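Local coordinates for protein Cys-Gly metallodipeptidase DUG1 (Saccharomyces cerevisiae, PDB 4G1P) that hydrolyses dipeptides, with high specificity for Cys-Gly, as a dinuclear zinc metallopeptidase and the catalytic component of the glutathione degradosomal complex, at residues A[206-211]-A[410-415]; A[404-409]-A[465-470]; A[442-447]-A[457-462]. One frame throughout, in Å; residues are numbered along the deposited sequence.

Overall arrangement
The three contacts form neighbouring parts of the catalytic alpha/beta scaffold, their centres 11 to 14 Å apart. Contact 3 is the buried one, whereas contacts 1 and 2 are partly exposed and lie farther from the centre of the chain. Contact 1 joins a strand to the exit of helix 397-410; contact 2 packs the preceding turns of that helix on helix 458-477; contact 3 ties the beginning of helix 458-477 to a loop near the zinc site. Their chemistry differs accordingly: main-chain bonds and an ion pair in 1, small apolar and threonine side chains in 2, and an arginine-centred polar network in 3. Y410 of contact 1 touches both T467 and N460.

Contact 1: residues A[206-211]-A[410-415]; sequences TKKPVL and YGVDPD
V210 and D415 run side by side as a parallel beta bridge, their CA atoms 4.6 Å apart, and the main chain of D415 is tied on either side of V210: D415 N donates to P209 O (3.2 Å) and D415 O accepts from L211 N (2.9 Å). This is where strand 415-419, reached from helix 397-410 through the short loop 411-414, joins the long strand 210-226 in the mixed sheet. That helix ends at Y410, and the positive phi of G411 (66°) turns the chain out toward the strand.

The helix end and the strand entrance meet through prolines. P209 lies against Y410, its CG 3.8 Å from Y410 CB and equally close to Y410 CG and CD2, the approach to the ring being oblique as the two side chains slide past each other in opposite directions. The methyl CG2 of V412 borders the same proline more loosely. P414 packs in the same way on L211, CG to CG 3.8 Å. Around this apolar patch, W203 sets its ring edge-to-face with Y410, and T406 of helix 397-410 touches both prolines.

On the more polar side, K208 carries CG anti to its backbone N (chi1 -168°) and stays extended from there, a straight chain that carries NZ to the D415 carboxylate and crosses that side chain at about a right angle. E286 gives the pair a second hold, its carboxylate forming a salt bridge with K208 and its N a hydrogen bond to D415 OD2. A water that donates to D413 O lies within weak bonding distance of the same ammonium. K208 NZ meets D415 OD1 at 2.7 Å, from above the carboxylate plane and about 40° out of it.

Contact 2: residues A[404-409]-A[465-470]; sequences KATKLV and MKTMAA
V409 CG2 sits over the face of the flat peptide group joining K466 to T467, 3.8 Å from K466 C and almost directly above it, while A405 CB comes to the edge of the next peptide, nearly in its plane, 3.6 Å from T467 O. These peptides are the flat groups of the contact, for the side chains that meet are aliphatic or hydroxylic. V409 has CG2 anti to its carbonyl carbon and CG1 anti to its backbone N (chi1 176°), a setting that turns the whole fork of the side chain to T467: CG2 comes within 3.5 Å of T467 OG1, CG1 slightly farther off.

The partners are helix 397-410 and the final helix of the catalytic domain, 458-477. Here their segments run at 136° to each other with axes 8.2 Å apart, a close approach allowed by alanines at the interface, A405 CB meeting A470 CB at 3.6 Å. L408 extends the apolar patch, its CD2 against the same A470 methyl, and helix 5-14 adds F9 beside L408.

The two threonines keep their hydroxyls for their own helices, T467 OG1 bonding to G463 O and T406 OG1 to A402 O. Replacing T467 by glycine would probably open a gap beneath V409 and leave T406 without its methyl neighbour. That methyl, T467 CG2, lies 3.8 Å from T406 OG1.

Contact 3: residues A[442-447]-A[457-462]; sequences MGRGDD and DISNFV
M442 is joined to the last helix by both main chain and side chain: its O receives N460 ND2 (2.9 Å), and its thioether lies beside the helix at N460 and F461. The segment belongs to the loop that follows strand 437-439 in the catalytic alpha/beta scaffold of this M20 peptidase and leads on to the zinc ligand H450, and it packs against the start of helix 458-477. With CG anti to the backbone N (chi1 173°) and a bend at chi3, M442 runs along N460 O, bringing SD to the edge of the F461 ring, 5.3 Å from its centroid. This is a Met-aromatic contact, and CE reaches on to F461 O.

G443 passes beside the N460 amide, and R444 then lays an extended side chain across the helix start. One face of its guanidinium is stacked on the D457 carboxylate, the planes 17° apart and D457 CG 3.4 Å above the centre. The resulting salt bridge is one of charge alone, as D457 OD2 lies well out of the guanidinium plane. Two of its nitrogens donate near the guanidinium plane instead: NE to N460 OD1 (2.8 Å) and NH2 to S459 OG (3.0 Å). Since N460 gives ND2 to M442 and OD1 to R444, both ends of its amide are used and its rotation is fixed.

A type I turn from R444 closes at D447, whose OD2 accepts a weak hydrogen bond from R444 N and is also hydrogen-bonded to T136 OG1, next to the metal ligand D137. K455 NZ forms salt bridges with D446, D447 and D457, probably offsetting the closeness of D447 OD1 to D457 OD2, 3.9 Å apart.

Contact 1: residues A[206-211]-A[410-415]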
loop_
_atom_site.group_PDB
_atom_site.type_symbol
_atom_site.label_atom_id
_atom_site.label_comp_id
_atom_site.label_asym_id
_atom_site.label_seq_id
_atom_site.Cartn_x
_atom_site.Cartn_y
_atom_site.Cartn_z
ATOM N N THR A 206 -5.677 -26.433 18.464
ATOM C CA THR A 206 -4.432 -26.389 19.210
ATOM C C THR A 206 -4.208 -27.563 20.161
ATOM O O THR A 206 -3.174 -27.632 20.813
ATOM C CB THR A 206 -4.340 -25.105 20.024
ATOM O OG1 THR A 206 -5.330 -25.133 21.057
ATOM C CG2 THR A 206 -4.552 -23.883 19.130
ATOM N N LYS A 207 -5.158 -28.487 20.233
ATOM C CA LYS A 207 -5.147 -29.502 21.290
ATOM C C LYS A 207 -4.988 -30.933 20.787
ATOM O O LYS A 207 -4.557 -31.801 21.530
ATOM C CB LYS A 207 -6.437 -29.421 22.099
ATOM C CG LYS A 207 -6.946 -28.002 22.343
ATOM C CD LYS A 207 -8.475 -27.964 22.327
ATOM C CE LYS A 207 -8.990 -26.604 22.752
ATOM N NZ LYS A 207 -8.375 -26.193 24.045
ATOM N N LYS A 208 -5.342 -31.178 19.531
ATOM C CA LYS A 208 -5.412 -32.533 19.021
ATOM C C LYS A 208 -4.813 -32.656 17.621
ATOM O O LYS A 208 -5.225 -31.950 16.704
ATOM C CB LYS A 208 -6.866 -32.991 18.997
ATOM C CG LYS A 208 -7.037 -34.483 18.755
ATOM C CD LYS A 208 -8.505 -34.847 18.606
ATOM C CE LYS A 208 -8.697 -36.350 18.427
ATOM N NZ LYS A 208 -10.151 -36.672 18.338
ATOM N N PRO A 209 -3.845 -33.571 17.456
ATOM C CA PRO A 209 -3.179 -33.808 16.172
ATOM C C PRO A 209 -4.148 -34.293 15.109
ATOM O O PRO A 209 -5.201 -34.835 15.436
ATOM C CB PRO A 209 -2.151 -34.897 16.499
ATOM C CG PRO A 209 -2.640 -35.526 17.756
ATOM C CD PRO A 209 -3.332 -34.449 18.518
ATOM N N VAL A 210 -3.801 -34.079 13.848
ATOM C CA VAL A 210 -4.672 -34.450 12.739
ATOM C C VAL A 210 -3.849 -35.072 11.625
ATOM O O VAL A 210 -2.632 -34.921 11.570
ATOM C CB VAL A 210 -5.458 -33.221 12.143
ATOM C CG1 VAL A 210 -6.101 -32.398 13.234
ATOM C CG2 VAL A 210 -4.549 -32.344 11.321
ATOM N N LEU A 211 -4.517 -35.783 10.738
ATOM C CA LEU A 211 -3.896 -36.135 9.476
ATOM C C LEU A 211 -4.783 -35.547 8.384
ATOM O O LEU A 211 -6.020 -35.528 8.498
ATOM C CB LEU A 211 -3.726 -37.648 9.339
ATOM C CG LEU A 211 -2.834 -38.273 10.417
ATOM C CD1 LEU A 211 -2.758 -39.759 10.225
ATOM C CD2 LEU A 211 -1.436 -37.667 10.394
ATOM N N TYR A 410 1.279 -39.013 20.564
ATOM C CA TYR A 410 0.344 -38.142 21.271
ATOM C C TYR A 410 -0.741 -38.872 22.070
ATOM O O TYR A 410 -1.618 -38.233 22.649
ATOM C CB TYR A 410 -0.313 -37.164 20.303
ATOM C CG TYR A 410 0.623 -36.161 19.684
ATOM C CD1 TYR A 410 1.044 -35.047 20.394
ATOM C CD2 TYR A 410 1.060 -36.312 18.367
ATOM C CE1 TYR A 410 1.880 -34.113 19.813
ATOM C CE2 TYR A 410 1.902 -35.392 17.779
ATOM C CZ TYR A 410 2.310 -34.290 18.504
ATOM O OH TYR A 410 3.148 -33.363 17.918
ATOM N N GLY A 411 -0.694 -40.201 22.094
ATOM C CA GLY A 411 -1.596 -40.975 22.928
ATOM C C GLY A 411 -3.072 -40.928 22.568
ATOM O O GLY A 411 -3.904 -41.417 23.332
ATOM N N VAL A 412 -3.406 -40.326 21.428
ATOM C CA VAL A 412 -4.772 -40.362 20.901
ATOM C C VAL A 412 -4.675 -40.605 19.417
ATOM O O VAL A 412 -3.611 -40.441 18.834
ATOM C CB VAL A 412 -5.533 -39.038 21.106
ATOM C CG1 VAL A 412 -5.869 -38.826 22.564
ATOM C CG2 VAL A 412 -4.719 -37.865 20.571
ATOM N N ASP A 413 -5.773 -41.008 18.797
ATOM C CA ASP A 413 -5.785 -41.132 17.346
ATOM C C ASP A 413 -6.105 -39.764 16.754
ATOM O O ASP A 413 -6.921 -39.021 17.293
ATOM C CB ASP A 413 -6.778 -42.203 16.880
ATOM C CG ASP A 413 -6.358 -43.618 17.288
ATOM O OD1 ASP A 413 -5.307 -44.102 16.804
ATOM O OD2 ASP A 413 -7.084 -44.255 18.086
ATOM N N PRO A 414 -5.440 -39.411 15.657
ATOM C CA PRO A 414 -5.636 -38.088 15.062
ATOM C C PRO A 414 -6.994 -37.962 14.423
ATOM O O PRO A 414 -7.491 -38.947 13.912
ATOM C CB PRO A 414 -4.576 -38.048 13.965
ATOM C CG PRO A 414 -4.349 -39.492 13.629
ATOM C CD PRO A 414 -4.447 -40.210 14.928
ATOM N N ASP A 415 -7.583 -36.776 14.441
ATOM C CA ASP A 415 -8.735 -36.515 13.601
ATOM C C ASP A 415 -8.302 -36.572 12.149
ATOM O O ASP A 415 -7.134 -36.327 11.824
ATOM C CB ASP A 415 -9.341 -35.145 13.907
ATOM C CG ASP A 415 -10.155 -35.142 15.185
ATOM O OD1 ASP A 415 -10.507 -36.246 15.653
ATOM O OD2 ASP A 415 -10.451 -34.053 15.723
HETATM O O HOH W 1 -9.673 -39.766 17.356
#

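Contact 2: residues A[404-409]-A[465-470]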
loop_
_atom_site.group_PDB
_atom_site.type_symbol
_atom_site.label_atom_id
_atom_site.label_comp_id
_atom_site.label_asym_id
_atom_site.label_seq_id
_atom_site.Cartn_x
_atom_site.Cartn_y
_atom_site.Cartn_z
ATOM N N LYS A 404 -1.020 -44.684 13.334
ATOM C CA LYS A 404 -0.382 -45.407 14.441
ATOM C C LYS A 404 0.779 -44.599 15.028
ATOM O O LYS A 404 0.969 -44.552 16.245
ATOM C CB LYS A 404 0.104 -46.797 14.012
ATOM C CG LYS A 404 -0.971 -47.665 13.373
ATOM C CD LYS A 404 -0.439 -49.057 13.009
ATOM C CE LYS A 404 -1.460 -49.842 12.173
ATOM N NZ LYS A 404 -1.024 -51.243 11.881
ATOM N N ALA A 405 1.547 -43.956 14.158
ATOM C CA ALA A 405 2.614 -43.067 14.604
ATOM C C ALA A 405 2.074 -41.952 15.508
ATOM O O ALA A 405 2.576 -41.739 16.599
ATOM C CB ALA A 405 3.342 -42.499 13.417
ATOM N N THR A 406 1.027 -41.269 15.071
ATOM C CA THR A 406 0.443 -40.202 15.883
ATOM C C THR A 406 -0.043 -40.734 17.218
ATOM O O THR A 406 0.208 -40.144 18.274
ATOM C CB THR A 406 -0.743 -39.547 15.173
ATOM O OG1 THR A 406 -0.307 -39.034 13.913
ATOM C CG2 THR A 406 -1.296 -38.427 16.012
ATOM N N LYS A 407 -0.746 -41.862 17.155
ATOM C CA LYS A 407 -1.303 -42.484 18.346
ATOM C C LYS A 407 -0.183 -42.782 19.328
ATOM O O LYS A 407 -0.298 -42.513 20.520
ATOM C CB LYS A 407 -2.068 -43.758 17.976
ATOM C CG LYS A 407 -2.506 -44.601 19.166
ATOM C CD LYS A 407 -3.441 -43.847 20.094
ATOM C CE LYS A 407 -4.151 -44.806 21.059
ATOM N NZ LYS A 407 -4.967 -45.853 20.348
ATOM N N LEU A 408 0.913 -43.304 18.805
ATOM C CA LEU A 408 2.062 -43.643 19.622
ATOM C C LEU A 408 2.624 -42.448 20.370
ATOM O O LEU A 408 2.935 -42.558 21.548
ATOM C CB LEU A 408 3.156 -44.236 18.745
ATOM C CG LEU A 408 4.454 -44.566 19.461
ATOM C CD1 LEU A 408 4.174 -45.614 20.531
ATOM C CD2 LEU A 408 5.475 -45.065 18.451
ATOM N N VAL A 409 2.749 -41.310 19.688
ATOM C CA VAL A 409 3.406 -40.139 20.256
ATOM C C VAL A 409 2.457 -39.299 21.096
ATOM O O VAL A 409 2.787 -38.904 22.211
ATOM C CB VAL A 409 4.021 -39.240 19.153
ATOM C CG1 VAL A 409 4.627 -37.980 19.751
ATOM C CG2 VAL A 409 5.057 -40.004 18.342
ATOM N N MET A 465 8.504 -34.607 15.139
ATOM C CA MET A 465 9.689 -35.317 14.680
ATOM C C MET A 465 9.570 -36.793 15.005
ATOM O O MET A 465 9.810 -37.659 14.152
ATOM C CB MET A 465 10.948 -34.740 15.317
ATOM C CG MET A 465 11.542 -33.579 14.533
ATOM S SD MET A 465 13.074 -32.945 15.253
ATOM C CE MET A 465 12.437 -32.101 16.705
ATOM N N LYS A 466 9.189 -37.068 16.250
ATOM C CA LYS A 466 8.968 -38.422 16.704
ATOM C C LYS A 466 7.852 -39.038 15.881
ATOM O O LYS A 466 7.913 -40.218 15.553
ATOM C CB LYS A 466 8.630 -38.431 18.193
ATOM C CG LYS A 466 9.779 -37.943 19.069
ATOM C CD LYS A 466 9.383 -37.826 20.529
ATOM C CE LYS A 466 10.596 -37.580 21.425
ATOM N NZ LYS A 466 10.247 -37.537 22.870
ATOM N N THR A 467 6.848 -38.241 15.519
ATOM C CA THR A 467 5.763 -38.771 14.701
ATOM C C THR A 467 6.252 -39.089 13.286
ATOM O O THR A 467 5.876 -40.105 12.688
ATOM C CB THR A 467 4.530 -37.836 14.664
ATOM O OG1 THR A 467 3.969 -37.736 15.974
ATOM C CG2 THR A 467 3.455 -38.386 13.730
ATOM N N MET A 468 7.112 -38.234 12.758
ATOM C CA MET A 468 7.714 -38.509 11.467
ATOM C C MET A 468 8.562 -39.783 11.532
ATOM O O MET A 468 8.575 -40.588 10.598
ATOM C CB MET A 468 8.581 -37.330 11.016
ATOM C CG MET A 468 7.845 -36.055 10.647
ATOM S SD MET A 468 9.092 -34.778 10.340
ATOM C CE MET A 468 8.182 -33.504 9.458
ATOM N N ALA A 469 9.286 -39.966 12.627
ATOM C CA ALA A 469 10.119 -41.153 12.767
ATOM C C ALA A 469 9.286 -42.440 12.804
ATOM O O ALA A 469 9.600 -43.422 12.133
ATOM C CB ALA A 469 10.975 -41.043 14.012
ATOM N N ALA A 470 8.218 -42.444 13.588
ATOM C CA ALA A 470 7.429 -43.656 13.716
ATOM C C ALA A 470 6.693 -43.936 12.417
ATOM O O ALA A 470 6.573 -45.089 11.992
ATOM C CB ALA A 470 6.462 -43.560 14.873
#

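Contact 3: residues A[442-447]-A[457-462]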
loop_
_atom_site.group_PDB
_atom_site.type_symbol
_atom_site.label_atom_id
_atom_site.label_comp_id
_atom_site.label_asym_id
_atom_site.label_seq_id
_atom_site.Cartn_x
_atom_site.Cartn_y
_atom_site.Cartn_z
ATOM N N MET A 442 2.830 -30.463 11.173
ATOM C CA MET A 442 3.617 -30.373 12.379
ATOM C C MET A 442 2.936 -29.475 13.387
ATOM O O MET A 442 2.656 -29.896 14.511
ATOM C CB MET A 442 5.014 -29.848 12.092
ATOM C CG MET A 442 5.818 -29.581 13.347
ATOM S SD MET A 442 7.562 -29.653 12.984
ATOM C CE MET A 442 7.905 -31.402 13.227
ATOM N N GLY A 443 2.668 -28.237 12.987
ATOM C CA GLY A 443 2.222 -27.236 13.937
ATOM C C GLY A 443 0.731 -27.144 14.223
ATOM O O GLY A 443 -0.080 -27.944 13.730
ATOM N N ARG A 444 0.382 -26.144 15.033
ATOM C CA ARG A 444 -0.998 -25.895 15.429
ATOM C C ARG A 444 -1.644 -24.857 14.530
ATOM O O ARG A 444 -0.961 -24.157 13.788
ATOM C CB ARG A 444 -1.060 -25.436 16.880
ATOM C CG ARG A 444 -0.204 -26.266 17.815
ATOM C CD ARG A 444 -0.498 -25.912 19.247
ATOM N NE ARG A 444 0.373 -26.621 20.178
ATOM C CZ ARG A 444 0.457 -26.333 21.474
ATOM N NH1 ARG A 444 -0.279 -25.346 21.982
ATOM N NH2 ARG A 444 1.280 -27.020 22.260
ATOM N N GLY A 445 -2.968 -24.756 14.600
ATOM C CA GLY A 445 -3.706 -23.881 13.707
ATOM C C GLY A 445 -3.650 -22.419 14.096
ATOM O O GLY A 445 -4.249 -21.576 13.430
ATOM N N ASP A 446 -2.952 -22.117 15.188
ATOM C CA ASP A 446 -2.798 -20.741 15.635
ATOM C C ASP A 446 -1.337 -20.314 15.585
ATOM O O ASP A 446 -0.912 -19.434 16.324
ATOM C CB ASP A 446 -3.372 -20.554 17.041
ATOM C CG ASP A 446 -2.529 -21.217 18.135
ATOM O OD1 ASP A 446 -1.644 -22.036 17.823
ATOM O OD2 ASP A 446 -2.776 -20.925 19.326
ATOM N N ASP A 447 -0.574 -20.954 14.712
ATOM C CA ASP A 447 0.852 -20.698 14.615
ATOM C C ASP A 447 1.154 -19.318 14.006
ATOM O O ASP A 447 2.254 -18.793 14.127
ATOM C CB ASP A 447 1.535 -21.839 13.838
ATOM C CG ASP A 447 1.776 -23.068 14.709
ATOM O OD1 ASP A 447 1.271 -23.087 15.841
ATOM O OD2 ASP A 447 2.472 -24.011 14.277
ATOM N N ASP A 457 5.218 -24.369 18.495
ATOM C CA ASP A 457 5.338 -24.885 19.847
ATOM C C ASP A 457 6.356 -26.011 19.834
ATOM O O ASP A 457 6.354 -26.842 18.930
ATOM C CB ASP A 457 3.992 -25.375 20.363
ATOM C CG ASP A 457 2.954 -24.271 20.411
ATOM O OD1 ASP A 457 2.931 -23.497 21.396
ATOM O OD2 ASP A 457 2.160 -24.177 19.451
ATOM N N ILE A 458 7.244 -26.015 20.824
ATOM C CA ILE A 458 8.302 -27.018 20.900
ATOM C C ILE A 458 7.704 -28.426 21.025
ATOM O O ILE A 458 8.278 -29.400 20.526
ATOM C CB ILE A 458 9.301 -26.716 22.047
ATOM C CG1 ILE A 458 9.929 -25.340 21.843
ATOM C CG2 ILE A 458 10.401 -27.741 22.094
ATOM C CD1 ILE A 458 10.973 -24.971 22.874
ATOM N N SER A 459 6.534 -28.518 21.652
ATOM C CA SER A 459 5.845 -29.802 21.782
ATOM C C SER A 459 5.455 -30.365 20.429
ATOM O O SER A 459 5.531 -31.568 20.216
ATOM C CB SER A 459 4.619 -29.696 22.686
ATOM O OG SER A 459 3.631 -28.883 22.091
ATOM N N ASN A 460 5.055 -29.492 19.509
ATOM C CA ASN A 460 4.762 -29.915 18.133
ATOM C C ASN A 460 6.026 -30.196 17.336
ATOM O O ASN A 460 6.056 -31.074 16.472
ATOM C CB ASN A 460 3.923 -28.868 17.414
ATOM C CG ASN A 460 2.513 -28.805 17.942
ATOM O OD1 ASN A 460 2.283 -28.355 19.068
ATOM N ND2 ASN A 460 1.553 -29.248 17.133
ATOM N N PHE A 461 7.072 -29.443 17.637
ATOM C CA PHE A 461 8.343 -29.642 16.979
ATOM C C PHE A 461 8.861 -31.028 17.331
ATOM O O PHE A 461 9.096 -31.850 16.449
ATOM C CB PHE A 461 9.332 -28.554 17.394
ATOM C CG PHE A 461 10.618 -28.603 16.660
ATOM C CD1 PHE A 461 10.644 -28.934 15.321
ATOM C CD2 PHE A 461 11.816 -28.325 17.309
ATOM C CE1 PHE A 461 11.844 -28.998 14.627
ATOM C CE2 PHE A 461 13.028 -28.374 16.622
ATOM C CZ PHE A 461 13.040 -28.706 15.279
ATOM N N VAL A 462 9.002 -31.294 18.623
ATOM C CA VAL A 462 9.490 -32.588 19.075
ATOM C C VAL A 462 8.492 -33.704 18.765
ATOM O O VAL A 462 8.866 -34.737 18.198
ATOM C CB VAL A 462 9.818 -32.584 20.577
ATOM C CG1 VAL A 462 10.151 -33.988 21.050
ATOM C CG2 VAL A 462 10.964 -31.618 20.861
#